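Local coordinates for putative uncharacterized protein (Chaetomium thermophilum, PDB 4XRI), which probably carries cargo proteins into the nucleus as an importin-beta transport receptor and is likely to bind a small GTPase of the Ran type, at residues V287-V292 / Y352-A357; E331-L336 / Q360-Y365; L339-D344 / R393-S398; A388-R393 / S431-D436. The protein carries 2 engineered substitutions. All coordinates share one frame; numbering follows the deposited sequence.

Contact 1. Residues V287-V292 / Y352-A357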
loop_
_atom_site.group_PDB
_atom_site.type_symbol
_atom_site.label_atom_id
_atom_site.label_comp_id
_atom_site.label_asym_id
_atom_site.label_seq_id
_atom_site.Cartn_x
_atom_site.Cartn_y
_atom_site.Cartn_z
ATOM N N VAL A 287 0.340 -7.812 26.767
ATOM C CA VAL A 287 1.421 -6.870 27.051
ATOM C C VAL A 287 2.704 -7.375 26.401
ATOM O O VAL A 287 3.575 -6.586 26.029
ATOM C CB VAL A 287 1.640 -6.651 28.569
ATOM C CG1 VAL A 287 0.540 -7.299 29.374
ATOM C CG2 VAL A 287 3.012 -7.144 29.019
ATOM N N ALA A 288 2.806 -8.694 26.254
ATOM C CA ALA A 288 3.935 -9.297 25.561
ATOM C C ALA A 288 3.937 -8.842 24.107
ATOM O O ALA A 288 4.982 -8.490 23.558
ATOM C CB ALA A 288 3.881 -10.815 25.648
ATOM N N LYS A 289 2.755 -8.846 23.496
ATOM C CA LYS A 289 2.578 -8.361 22.128
ATOM C C LYS A 289 3.017 -6.912 21.977
ATOM O O LYS A 289 3.687 -6.549 21.010
ATOM C CB LYS A 289 1.117 -8.484 21.693
ATOM C CG LYS A 289 0.657 -9.880 21.325
ATOM C CD LYS A 289 -0.772 -9.826 20.810
ATOM C CE LYS A 289 -1.365 -11.204 20.628
ATOM N NZ LYS A 289 -2.764 -11.114 20.128
ATOM N N LEU A 290 2.613 -6.087 22.937
ATOM C CA LEU A 290 2.895 -4.657 22.904
ATOM C C LEU A 290 4.381 -4.363 23.083
ATOM O O LEU A 290 4.920 -3.425 22.487
ATOM C CB LEU A 290 2.087 -3.942 23.983
ATOM C CG LEU A 290 0.596 -3.825 23.680
ATOM C CD1 LEU A 290 -0.183 -3.392 24.909
ATOM C CD2 LEU A 290 0.382 -2.842 22.545
ATOM N N ALA A 291 5.036 -5.177 23.904
ATOM C CA ALA A 291 6.457 -5.015 24.159
ATOM C C ALA A 291 7.274 -5.455 22.946
ATOM O O ALA A 291 8.301 -4.858 22.639
ATOM C CB ALA A 291 6.868 -5.797 25.400
ATOM N N VAL A 292 6.815 -6.498 22.262
ATOM C CA VAL A 292 7.446 -6.926 21.017
ATOM C C VAL A 292 7.256 -5.846 19.960
ATOM O O VAL A 292 8.173 -5.529 19.198
ATOM C CB VAL A 292 6.868 -8.267 20.511
ATOM C CG1 VAL A 292 7.264 -8.510 19.059
ATOM C CG2 VAL A 292 7.341 -9.406 21.390
ATOM N N TYR A 352 -3.051 -12.506 14.628
ATOM C CA TYR A 352 -1.826 -11.940 15.168
ATOM C C TYR A 352 -1.621 -12.385 16.610
ATOM O O TYR A 352 -2.151 -11.777 17.538
ATOM C CB TYR A 352 -1.850 -10.412 15.074
ATOM C CG TYR A 352 -0.485 -9.790 14.875
ATOM C CD1 TYR A 352 0.278 -10.088 13.752
ATOM C CD2 TYR A 352 0.036 -8.894 15.801
ATOM C CE1 TYR A 352 1.523 -9.519 13.560
ATOM C CE2 TYR A 352 1.281 -8.318 15.617
ATOM C CZ TYR A 352 2.019 -8.635 14.495
ATOM O OH TYR A 352 3.258 -8.066 14.308
ATOM N N ASN A 353 -0.865 -13.465 16.785
ATOM C CA ASN A 353 -0.484 -13.921 18.113
ATOM C C ASN A 353 0.957 -13.518 18.412
ATOM O O ASN A 353 1.575 -12.790 17.636
ATOM C CB ASN A 353 -0.672 -15.438 18.250
ATOM C CG ASN A 353 0.031 -16.224 17.157
ATOM O OD1 ASN A 353 1.069 -15.810 16.641
ATOM N ND2 ASN A 353 -0.540 -17.369 16.797
ATOM N N ILE A 354 1.492 -13.990 19.531
ATOM C CA ILE A 354 2.821 -13.570 19.960
ATOM C C ILE A 354 3.929 -14.120 19.056
ATOM O O ILE A 354 4.961 -13.473 18.864
ATOM C CB ILE A 354 3.093 -13.986 21.427
ATOM C CG1 ILE A 354 4.384 -13.342 21.940
ATOM C CG2 ILE A 354 3.136 -15.502 21.573
ATOM C CD1 ILE A 354 4.393 -11.835 21.847
ATOM N N SER A 355 3.706 -15.298 18.481
ATOM C CA SER A 355 4.735 -15.958 17.683
ATOM C C SER A 355 4.933 -15.280 16.331
ATOM O O SER A 355 6.059 -15.153 15.848
ATOM C CB SER A 355 4.390 -17.435 17.483
ATOM O OG SER A 355 3.141 -17.584 16.830
ATOM N N ARG A 356 3.840 -14.842 15.718
ATOM C CA ARG A 356 3.928 -14.158 14.435
ATOM C C ARG A 356 4.433 -12.738 14.645
ATOM O O ARG A 356 5.129 -12.186 13.796
ATOM C CB ARG A 356 2.576 -14.158 13.723
ATOM C CG ARG A 356 1.962 -15.541 13.635
ATOM C CD ARG A 356 0.894 -15.636 12.565
ATOM N NE ARG A 356 0.110 -16.857 12.722
ATOM C CZ ARG A 356 -0.628 -17.409 11.765
ATOM N NH1 ARG A 356 -0.681 -16.855 10.561
ATOM N NH2 ARG A 356 -1.308 -18.521 12.010
ATOM N N ALA A 357 4.081 -12.156 15.787
ATOM C CA ALA A 357 4.596 -10.849 16.168
ATOM C C ALA A 357 6.115 -10.905 16.308
ATOM O O ALA A 357 6.829 -10.051 15.783
ATOM C CB ALA A 357 3.957 -10.381 17.466
#

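Contact 2. Residues E331-L336 / Q360-Y365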
loop_
_atom_site.group_PDB
_atom_site.type_symbol
_atom_site.label_atom_id
_atom_site.label_comp_id
_atom_site.label_asym_id
_atom_site.label_seq_id
_atom_site.Cartn_x
_atom_site.Cartn_y
_atom_site.Cartn_z
ATOM N N GLU A 331 19.997 -9.146 24.253
ATOM C CA GLU A 331 18.933 -9.314 25.234
ATOM C C GLU A 331 17.588 -9.611 24.574
ATOM O O GLU A 331 16.838 -10.475 25.031
ATOM C CB GLU A 331 18.816 -8.066 26.114
ATOM C CG GLU A 331 20.118 -7.641 26.779
ATOM C CD GLU A 331 20.570 -8.588 27.877
ATOM O OE1 GLU A 331 19.791 -9.488 28.262
ATOM O OE2 GLU A 331 21.711 -8.428 28.358
ATOM N N VAL A 332 17.293 -8.898 23.492
ATOM C CA VAL A 332 15.975 -8.953 22.868
ATOM C C VAL A 332 15.808 -10.123 21.896
ATOM O O VAL A 332 14.775 -10.794 21.896
ATOM C CB VAL A 332 15.673 -7.635 22.125
ATOM C CG1 VAL A 332 14.353 -7.726 21.373
ATOM C CG2 VAL A 332 15.648 -6.472 23.109
ATOM N N VAL A 333 16.819 -10.366 21.067
ATOM C CA VAL A 333 16.727 -11.413 20.048
ATOM C C VAL A 333 16.534 -12.821 20.640
ATOM O O VAL A 333 15.689 -13.574 20.151
ATOM C CB VAL A 333 17.969 -11.413 19.122
ATOM C CG1 VAL A 333 17.950 -12.618 18.194
ATOM C CG2 VAL A 333 18.032 -10.121 18.313
ATOM N N PRO A 334 17.310 -13.194 21.682
ATOM C CA PRO A 334 17.014 -14.504 22.276
ATOM C C PRO A 334 15.578 -14.639 22.790
ATOM O O PRO A 334 15.024 -15.738 22.757
ATOM C CB PRO A 334 18.013 -14.593 23.435
ATOM C CG PRO A 334 19.159 -13.777 22.994
ATOM C CD PRO A 334 18.550 -12.620 22.242
ATOM N N VAL A 335 14.983 -13.542 23.246
ATOM C CA VAL A 335 13.601 -13.570 23.718
ATOM C C VAL A 335 12.640 -13.774 22.551
ATOM O O VAL A 335 11.678 -14.537 22.654
ATOM C CB VAL A 335 13.231 -12.274 24.470
ATOM C CG1 VAL A 335 11.744 -12.240 24.775
ATOM C CG2 VAL A 335 14.038 -12.160 25.754
ATOM N N LEU A 336 12.914 -13.090 21.443
ATOM C CA LEU A 336 12.113 -13.230 20.232
ATOM C C LEU A 336 12.117 -14.668 19.731
ATOM O O LEU A 336 11.075 -15.217 19.373
ATOM C CB LEU A 336 12.627 -12.295 19.136
ATOM C CG LEU A 336 12.290 -10.814 19.299
ATOM C CD1 LEU A 336 12.995 -10.001 18.230
ATOM C CD2 LEU A 336 10.786 -10.616 19.230
ATOM N N GLN A 360 7.795 -11.276 12.845
ATOM C CA GLN A 360 7.837 -9.987 12.158
ATOM C C GLN A 360 8.978 -9.145 12.708
ATOM O O GLN A 360 9.775 -8.589 11.952
ATOM C CB GLN A 360 6.510 -9.227 12.308
ATOM C CG GLN A 360 5.293 -9.935 11.734
ATOM C CD GLN A 360 5.481 -10.378 10.299
ATOM O OE1 GLN A 360 6.039 -9.650 9.477
ATOM N NE2 GLN A 360 5.017 -11.585 9.989
ATOM N N CYS A 361 9.042 -9.068 14.033
ATOM C CA CYS A 361 10.072 -8.311 14.733
ATOM C C CYS A 361 11.467 -8.805 14.368
ATOM O O CYS A 361 12.375 -8.007 14.127
ATOM C CB CYS A 361 9.858 -8.403 16.250
ATOM S SG CYS A 361 10.888 -7.285 17.228
ATOM N N LEU A 362 11.629 -10.125 14.332
ATOM C CA LEU A 362 12.915 -10.739 14.021
ATOM C C LEU A 362 13.385 -10.360 12.620
ATOM O O LEU A 362 14.559 -10.055 12.410
ATOM C CB LEU A 362 12.826 -12.259 14.155
ATOM C CG LEU A 362 14.148 -13.017 14.043
ATOM C CD1 LEU A 362 15.155 -12.469 15.044
ATOM C CD2 LEU A 362 13.931 -14.507 14.262
ATOM N N GLN A 363 12.456 -10.383 11.669
ATOM C CA GLN A 363 12.726 -9.938 10.303
ATOM C C GLN A 363 13.240 -8.505 10.282
ATOM O O GLN A 363 14.291 -8.218 9.710
ATOM C CB GLN A 363 11.470 -10.046 9.436
ATOM C CG GLN A 363 11.284 -11.392 8.770
ATOM C CD GLN A 363 10.289 -11.330 7.627
ATOM O OE1 GLN A 363 9.623 -10.313 7.427
ATOM N NE2 GLN A 363 10.188 -12.413 6.865
ATOM N N LEU A 364 12.483 -7.612 10.912
ATOM C CA LEU A 364 12.851 -6.204 11.017
ATOM C C LEU A 364 14.177 -6.019 11.743
ATOM O O LEU A 364 14.967 -5.137 11.401
ATOM C CB LEU A 364 11.752 -5.418 11.738
ATOM C CG LEU A 364 10.402 -5.290 11.031
ATOM C CD1 LEU A 364 9.373 -4.682 11.974
ATOM C CD2 LEU A 364 10.535 -4.447 9.773
ATOM N N TYR A 365 14.414 -6.856 12.750
ATOM C CA TYR A 365 15.643 -6.785 13.527
ATOM C C TYR A 365 16.857 -7.105 12.660
ATOM O O TYR A 365 17.907 -6.472 12.783
ATOM C CB TYR A 365 15.582 -7.744 14.718
ATOM C CG TYR A 365 16.163 -7.170 15.992
ATOM C CD1 TYR A 365 17.535 -7.018 16.147
ATOM C CD2 TYR A 365 15.337 -6.770 17.038
ATOM C CE1 TYR A 365 18.068 -6.487 17.305
ATOM C CE2 TYR A 365 15.863 -6.243 18.201
ATOM C CZ TYR A 365 17.227 -6.103 18.329
ATOM O OH TYR A 365 17.750 -5.574 19.485
#

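Contact 3. Residues L339-D344 / R393-S398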
loop_
_atom_site.group_PDB
_atom_site.type_symbol
_atom_site.label_atom_id
_atom_site.label_comp_id
_atom_site.label_asym_id
_atom_site.label_seq_id
_atom_site.Cartn_x
_atom_site.Cartn_y
_atom_site.Cartn_z
ATOM N N LEU A 339 9.997 -16.791 21.744
ATOM C CA LEU A 339 8.590 -16.550 21.446
ATOM C C LEU A 339 8.152 -17.249 20.165
ATOM O O LEU A 339 6.962 -17.485 19.956
ATOM C CB LEU A 339 8.316 -15.050 21.336
ATOM C CG LEU A 339 8.352 -14.264 22.647
ATOM C CD1 LEU A 339 8.131 -12.784 22.387
ATOM C CD2 LEU A 339 7.309 -14.805 23.618
ATOM N N LEU A 340 9.114 -17.573 19.307
ATOM C CA LEU A 340 8.822 -18.320 18.090
ATOM C C LEU A 340 8.310 -19.717 18.428
ATOM O O LEU A 340 7.583 -20.325 17.644
ATOM C CB LEU A 340 10.060 -18.420 17.193
ATOM C CG LEU A 340 10.529 -17.151 16.475
ATOM C CD1 LEU A 340 11.598 -17.480 15.445
ATOM C CD2 LEU A 340 9.356 -16.428 15.820
ATOM N N THR A 341 8.683 -20.214 19.605
ATOM C CA THR A 341 8.291 -21.552 20.033
ATOM C C THR A 341 6.903 -21.572 20.668
ATOM O O THR A 341 6.456 -22.605 21.162
ATOM C CB THR A 341 9.298 -22.143 21.041
ATOM O OG1 THR A 341 9.155 -21.485 22.306
ATOM C CG2 THR A 341 10.724 -21.974 20.541
ATOM N N LYS A 342 6.221 -20.432 20.646
ATOM C CA LYS A 342 4.894 -20.333 21.243
ATOM C C LYS A 342 3.788 -20.388 20.192
ATOM O O LYS A 342 2.775 -19.699 20.321
ATOM C CB LYS A 342 4.766 -19.042 22.055
ATOM C CG LYS A 342 5.854 -18.842 23.096
ATOM C CD LYS A 342 5.910 -19.995 24.084
ATOM C CE LYS A 342 6.947 -19.732 25.168
ATOM N NZ LYS A 342 7.169 -20.917 26.044
ATOM N N GLN A 343 3.980 -21.201 19.158
ATOM C CA GLN A 343 2.985 -21.307 18.094
ATOM C C GLN A 343 1.685 -21.901 18.612
ATOM O O GLN A 343 1.687 -22.764 19.488
ATOM C CB GLN A 343 3.499 -22.161 16.929
ATOM C CG GLN A 343 4.894 -21.830 16.447
ATOM C CD GLN A 343 5.945 -22.709 17.088
ATOM O OE1 GLN A 343 5.867 -23.024 18.273
ATOM N NE2 GLN A 343 6.936 -23.117 16.302
ATOM N N ASP A 344 0.575 -21.424 18.065
ATOM C CA ASP A 344 -0.718 -22.045 18.299
ATOM C C ASP A 344 -1.172 -22.699 17.005
ATOM O O ASP A 344 -1.583 -22.018 16.067
ATOM C CB ASP A 344 -1.748 -21.023 18.786
ATOM C CG ASP A 344 -2.989 -21.677 19.367
ATOM O OD1 ASP A 344 -3.171 -22.899 19.175
ATOM O OD2 ASP A 344 -3.784 -20.968 20.016
ATOM N N ARG A 393 11.769 -27.027 16.416
ATOM C CA ARG A 393 12.268 -27.264 15.066
ATOM C C ARG A 393 11.696 -26.222 14.114
ATOM O O ARG A 393 12.420 -25.635 13.309
ATOM C CB ARG A 393 11.914 -28.673 14.581
ATOM C CG ARG A 393 12.551 -29.792 15.389
ATOM C CD ARG A 393 12.587 -31.093 14.599
ATOM N NE ARG A 393 11.261 -31.516 14.156
ATOM C CZ ARG A 393 10.381 -32.149 14.924
ATOM N NH1 ARG A 393 10.680 -32.427 16.185
ATOM N NH2 ARG A 393 9.201 -32.499 14.433
ATOM N N ASP A 394 10.389 -26.002 14.223
ATOM C CA ASP A 394 9.702 -24.994 13.429
ATOM C C ASP A 394 10.279 -23.610 13.700
ATOM O O ASP A 394 10.486 -22.824 12.777
ATOM C CB ASP A 394 8.201 -25.002 13.725
ATOM C CG ASP A 394 7.445 -23.964 12.921
ATOM O OD1 ASP A 394 7.115 -24.247 11.752
ATOM O OD2 ASP A 394 7.174 -22.870 13.459
ATOM N N ALA A 395 10.536 -23.320 14.971
ATOM C CA ALA A 395 11.126 -22.044 15.361
ATOM C C ALA A 395 12.512 -21.882 14.752
ATOM O O ALA A 395 12.881 -20.800 14.292
ATOM C CB ALA A 395 11.198 -21.933 16.873
ATOM N N ALA A 396 13.266 -22.977 14.742
ATOM C CA ALA A 396 14.641 -22.967 14.259
ATOM C C ALA A 396 14.722 -22.625 12.773
ATOM O O ALA A 396 15.494 -21.752 12.375
ATOM C CB ALA A 396 15.303 -24.313 14.527
ATOM N N VAL A 397 13.931 -23.316 11.957
ATOM C CA VAL A 397 13.927 -23.067 10.519
ATOM C C VAL A 397 13.350 -21.686 10.213
ATOM O O VAL A 397 13.826 -20.996 9.314
ATOM C CB VAL A 397 13.135 -24.150 9.743
ATOM C CG1 VAL A 397 13.836 -25.494 9.856
ATOM C CG2 VAL A 397 11.708 -24.253 10.243
ATOM N N SER A 398 12.335 -21.285 10.975
ATOM C CA SER A 398 11.718 -19.972 10.812
ATOM C C SER A 398 12.742 -18.873 11.039
ATOM O O SER A 398 12.876 -17.952 10.229
ATOM C CB SER A 398 10.542 -19.795 11.776
ATOM O OG SER A 398 9.472 -20.662 11.446
#

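Contact 4. Residues A388-R393 / S431-D436. With SO4 (sulfate ion), chain J.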
loop_
_atom_site.group_PDB
_atom_site.type_symbol
_atom_site.label_atom_id
_atom_site.label_comp_id
_atom_site.label_asym_id
_atom_site.label_seq_id
_atom_site.Cartn_x
_atom_site.Cartn_y
_atom_site.Cartn_z
ATOM N N ALA A 388 12.953 -32.508 19.762
ATOM C CA ALA A 388 11.872 -33.488 19.727
ATOM C C ALA A 388 10.524 -32.786 19.621
ATOM O O ALA A 388 9.575 -33.314 19.042
ATOM C CB ALA A 388 11.919 -34.380 20.960
ATOM N N ASP A 389 10.456 -31.587 20.189
ATOM C CA ASP A 389 9.271 -30.747 20.098
ATOM C C ASP A 389 9.274 -30.001 18.768
ATOM O O ASP A 389 10.218 -29.276 18.459
ATOM C CB ASP A 389 9.221 -29.758 21.268
ATOM C CG ASP A 389 7.884 -29.044 21.383
ATOM O OD1 ASP A 389 7.630 -28.439 22.445
ATOM O OD2 ASP A 389 7.083 -29.096 20.427
ATOM N N TRP A 390 8.211 -30.176 17.989
ATOM C CA TRP A 390 8.117 -29.547 16.676
ATOM C C TRP A 390 8.089 -28.023 16.779
ATOM O O TRP A 390 8.451 -27.329 15.831
ATOM C CB TRP A 390 6.878 -30.043 15.928
ATOM C CG TRP A 390 5.586 -29.597 16.534
ATOM C CD1 TRP A 390 4.831 -30.276 17.444
ATOM C CD2 TRP A 390 4.895 -28.368 16.277
ATOM N NE1 TRP A 390 3.713 -29.549 17.769
ATOM C CE2 TRP A 390 3.728 -28.374 17.066
ATOM C CE3 TRP A 390 5.151 -27.266 15.455
ATOM C CZ2 TRP A 390 2.817 -27.318 17.059
ATOM C CZ3 TRP A 390 4.245 -26.219 15.449
ATOM C CH2 TRP A 390 3.093 -26.254 16.246
ATOM N N HIS A 391 7.649 -27.511 17.927
ATOM C CA HIS A 391 7.651 -26.073 18.185
ATOM C C HIS A 391 9.037 -25.478 17.976
ATOM O O HIS A 391 9.186 -24.403 17.396
ATOM C CB HIS A 391 7.181 -25.770 19.612
ATOM C CG HIS A 391 5.745 -26.103 19.868
ATOM N ND1 HIS A 391 5.333 -27.347 20.301
ATOM C CD2 HIS A 391 4.624 -25.351 19.765
ATOM C CE1 HIS A 391 4.021 -27.345 20.447
ATOM N NE2 HIS A 391 3.565 -26.146 20.128
ATOM N N PHE A 392 10.049 -26.193 18.455
ATOM C CA PHE A 392 11.421 -25.707 18.433
ATOM C C PHE A 392 12.098 -25.924 17.084
ATOM O O PHE A 392 12.910 -25.105 16.656
ATOM C CB PHE A 392 12.230 -26.380 19.542
ATOM C CG PHE A 392 11.888 -25.893 20.921
ATOM C CD1 PHE A 392 12.711 -24.990 21.572
ATOM C CD2 PHE A 392 10.736 -26.323 21.559
ATOM C CE1 PHE A 392 12.398 -24.534 22.838
ATOM C CE2 PHE A 392 10.417 -25.869 22.825
ATOM C CZ PHE A 392 11.250 -24.974 23.465
ATOM N N ARG A 393 11.769 -27.027 16.416
ATOM C CA ARG A 393 12.268 -27.264 15.066
ATOM C C ARG A 393 11.696 -26.222 14.114
ATOM O O ARG A 393 12.420 -25.635 13.309
ATOM C CB ARG A 393 11.914 -28.673 14.581
ATOM C CG ARG A 393 12.551 -29.792 15.389
ATOM C CD ARG A 393 12.587 -31.093 14.599
ATOM N NE ARG A 393 11.261 -31.516 14.156
ATOM C CZ ARG A 393 10.381 -32.149 14.924
ATOM N NH1 ARG A 393 10.680 -32.427 16.185
ATOM N NH2 ARG A 393 9.201 -32.499 14.433
ATOM N N SER A 431 6.018 -32.950 11.052
ATOM C CA SER A 431 5.143 -31.804 11.251
ATOM C C SER A 431 4.932 -31.018 9.965
ATOM O O SER A 431 5.888 -30.665 9.275
ATOM C CB SER A 431 5.712 -30.889 12.335
ATOM O OG SER A 431 4.919 -29.722 12.487
ATOM N N ILE A 432 3.670 -30.755 9.647
ATOM C CA ILE A 432 3.331 -29.989 8.458
ATOM C C ILE A 432 3.676 -28.516 8.669
ATOM O O ILE A 432 3.932 -27.785 7.714
ATOM C CB ILE A 432 1.837 -30.145 8.094
ATOM C CG1 ILE A 432 1.546 -29.530 6.723
ATOM C CG2 ILE A 432 0.944 -29.546 9.175
ATOM C CD1 ILE A 432 2.338 -30.140 5.594
ATOM N N GLN A 433 3.695 -28.091 9.930
ATOM C CA GLN A 433 4.093 -26.729 10.266
ATOM C C GLN A 433 5.569 -26.524 9.953
ATOM O O GLN A 433 5.955 -25.510 9.374
ATOM C CB GLN A 433 3.826 -26.420 11.743
ATOM C CG GLN A 433 2.361 -26.421 12.136
ATOM C CD GLN A 433 1.864 -27.796 12.545
ATOM O OE1 GLN A 433 2.634 -28.755 12.604
ATOM N NE2 GLN A 433 0.571 -27.896 12.831
ATOM N N VAL A 434 6.387 -27.497 10.341
ATOM C CA VAL A 434 7.825 -27.435 10.111
ATOM C C VAL A 434 8.136 -27.432 8.620
ATOM O O VAL A 434 9.005 -26.694 8.158
ATOM C CB VAL A 434 8.556 -28.616 10.785
ATOM C CG1 VAL A 434 10.025 -28.639 10.388
ATOM C CG2 VAL A 434 8.415 -28.531 12.295
ATOM N N ARG A 435 7.413 -28.260 7.873
ATOM C CA ARG A 435 7.591 -28.350 6.427
ATOM C C ARG A 435 7.228 -27.047 5.726
ATOM O O ARG A 435 7.910 -26.623 4.794
ATOM C CB ARG A 435 6.755 -29.495 5.855
ATOM C CG ARG A 435 7.420 -30.858 5.964
ATOM C CD ARG A 435 6.551 -31.933 5.343
ATOM N NE ARG A 435 5.489 -32.366 6.247
ATOM C CZ ARG A 435 4.367 -32.953 5.850
ATOM N NH1 ARG A 435 3.457 -33.319 6.742
ATOM N NH2 ARG A 435 4.152 -33.166 4.559
ATOM N N ASP A 436 6.149 -26.418 6.183
ATOM C CA ASP A 436 5.708 -25.148 5.619
ATOM C C ASP A 436 6.723 -24.048 5.902
ATOM O O ASP A 436 7.080 -23.272 5.013
ATOM C CB ASP A 436 4.342 -24.752 6.183
ATOM C CG ASP A 436 3.783 -23.505 5.523
ATOM O OD1 ASP A 436 3.943 -23.363 4.293
ATOM O OD2 ASP A 436 3.182 -22.669 6.232
HETATM S S SO4 J . 1.570 -31.294 14.802
HETATM O O1 SO4 J . 2.813 -30.530 14.840
HETATM O O2 SO4 J . 0.730 -30.808 13.711
HETATM O O3 SO4 J . 1.877 -32.706 14.589
HETATM O O4 SO4 J . 0.862 -31.135 16.068
#

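Contact 1. Residues V287-V292 / Y352-A357
Ile-354 and Lys-289 carry most of the meeting between helix 285-310 and the start of helix 354-369, whose backbones come closest at this pair. The apolar part centres on the Ile-354 CD1 methyl. With CG1 anti to the backbone N (chi1 -171°), the side chain swings its end against the other helix, where CD1 lies 3.8 Å from Val-292 CG2 and 4.0 Å from Ala-288 CB. One turn on, Val-292 CG1 rests 4.1 Å from Ala-357 CB, and Leu-339 of helix 324-340 packs on both Val-292 and Ile-354.

The polar part is one bond: the extended chain of Lys-289 sends NZ to Tyr-352 O at 2.7 Å, in the carbonyl plane. Its CE passes over Asn-353 CA at 3.8 Å.

Capping makes up the third part. Asn-353, the N-cap, turns OD1 back to accept from Arg-356 N at 3.1 Å and from Ser-355 OG at 2.7 Å, while Glu-285 of the first helix takes the Ile-354 amide.

The loop carbonyl and the first helical amide are thus both bound from helix 285-310, an ammonium serving the one and a carboxylate the other, so polar bonds fix the helix start while methyl packing joins the two helices.

Contact 2. Residues E331-L336 / Q360-Y365
Tyr-365 reaches across from helix 354-369 and lays its ring against two successive valines of helix 324-340. Val-333 CG2 sits over one face in a CH-pi contact, 3.9 Å from the ring centroid and 17° off the normal. Val-332 comes to the ring obliquely, its CG1 3.8 Å from Tyr-365 CE2, and the two side chains cross at about a right angle. Leu-336 CD1 also approaches the ring obliquely, but its closer partner is Cys-361 SG at 3.6 Å. The thiol is carried there because SG lies anti to the backbone N (chi1 -170°), and the other leucine methyl, CD2, rests on Cys-361 CB at 3.8 Å. Val-333 CG1 meets Leu-362 CD1 more distantly, at 4.2 Å.

Beyond this shell, the Tyr-365 hydroxyl is hydrogen-bonded to Ala-325 O earlier on helix 324-340, which holds the far end of the ring. Ile-373 packs on Val-333, Leu-362 and Tyr-365, while Val-292 and Ser-296 of helix 285-310 touch Cys-361. Exchanging Tyr-365 for an alanine is likely to leave the methyls of Val-332 and Val-333 facing a gap and deprive the Ala-325 carbonyl of its phenolic partner.

The short segments run roughly antiparallel, at 142° with axes 10.2 Å apart, and all the touching residues are buried. Two consecutive helices packed in this way, through valine, leucine and cysteine side chains and a tyrosine ring, are consistent with the helical-hairpin build of a HEAT-repeat solenoid.

Contact 3. Residues L339-D344 / R393-S398
Ala-395 is the close-packed point: Ala-395 CB lies 3.7 Å from both Leu-340 CB and Thr-341 CG2. With only a methyl on the facing helix, the backbones approach to 5.2 Å between Leu-340 CA and Ala-395 CA. Further along helix 390-402 the fit slackens, and Leu-340 CD1 just reaches Ser-398 CB at 4.5 Å.

The loop side is held instead by polar groups. Gln-343 is bent at chi2 (95°), which turns its amide back toward the helix, and NE2 gives Asp-394 OD2 a hydrogen bond of 2.9 Å with an N-H...O angle of 162°. The acceptor lies in the amide plane, yet the donor meets the carboxylate on its anti side, somewhat out of plane, and the two planes stand 47° apart. The same NE2 also bonds to His-391 O, so the amide holds two points on the first turn and a half of helix 390-402. Neighbouring Lys-342 and Asp-344 are exposed, and Asp-344 is poorly ordered.

Asp-394 in turn uses OD1 to bind Ser-437 of helix 432-449, and Phe-380 of helix 374-384 lies against Thr-341 and Ala-395. Tyr-359 of helix 354-369 packs on Leu-340, setting the contact among three further helices of this all-helical solenoid.

Contact 4. Residues A388-R393 / S431-D436
Trp-390 and Ser-431 stand opposite each other at the beginnings of helices 390-402 and 432-449, with their CA atoms 6.6 Å apart; a turn later Arg-393 and Val-434 are at nearly the same separation. Both helices open with a side-chain cap. Asp-389 OD2 accepts from His-391 N at 3.0 Å, while Ser-431 OG takes a weak bond from Val-434 N.

Between these starts, the Trp-390 indole lies against the side chains of Ser-431 and Gln-433. Its CG is set between the backbone N and the carbonyl carbon (chi1 68°), which lays the ring across toward the other segment, CZ3 coming 3.7 Å from Gln-433 CB. The Gln-433 amide, bent round at chi2, stacks over the indole with the two planes 25° apart; His-391 CE1 lies over the opposite face. A turn on, beside the backbone, Val-434 CG2 contacts Trp-390 O at 3.7 Å and Arg-393 CB at 4.2 Å. The Arg-393 guanidinium has one face over Trp-390 CA and is held by a salt bridge to Asp-429 and a bond to His-387 O.

A sulfate, probably from the crystallisation liquor, shares the Gln-433 side of the indole. Its O1 stands 3.1 Å above the ring plane, and Gln-433 NE2 donates to its O2 at 3.0 Å. Replacing Trp-390 by an alanine would probably uncover the Gln-433 amide and leave the sulfate without the flat surface beneath it.

Capped helix starts of this kind, within the HEAT-like repeat region, are consistent with the side-by-side packing of helices in a HEAT solenoid.

From the N terminus, helix 285-310 is the first to be engaged: contact 1 closes the longest loop, bringing helix 354-369 back onto it past helix 324-340. Contact 2 closes the shorter loop between those last two helices, and its segments alternate with those of contact 1, so the two cross. Contact 3 crosses both, carrying the end of helix 324-340 to helix 390-402, and contact 4 crosses contact 3 in taking 390-402 on to 432-449. Contact 4 follows contacts 1 and 2 in series without touching them. Contacts 1, 2 and 3 touch one another, and contacts 3 and 4 share Arg-393, giving a continuous path through five helices, from 285-310 to 432-449.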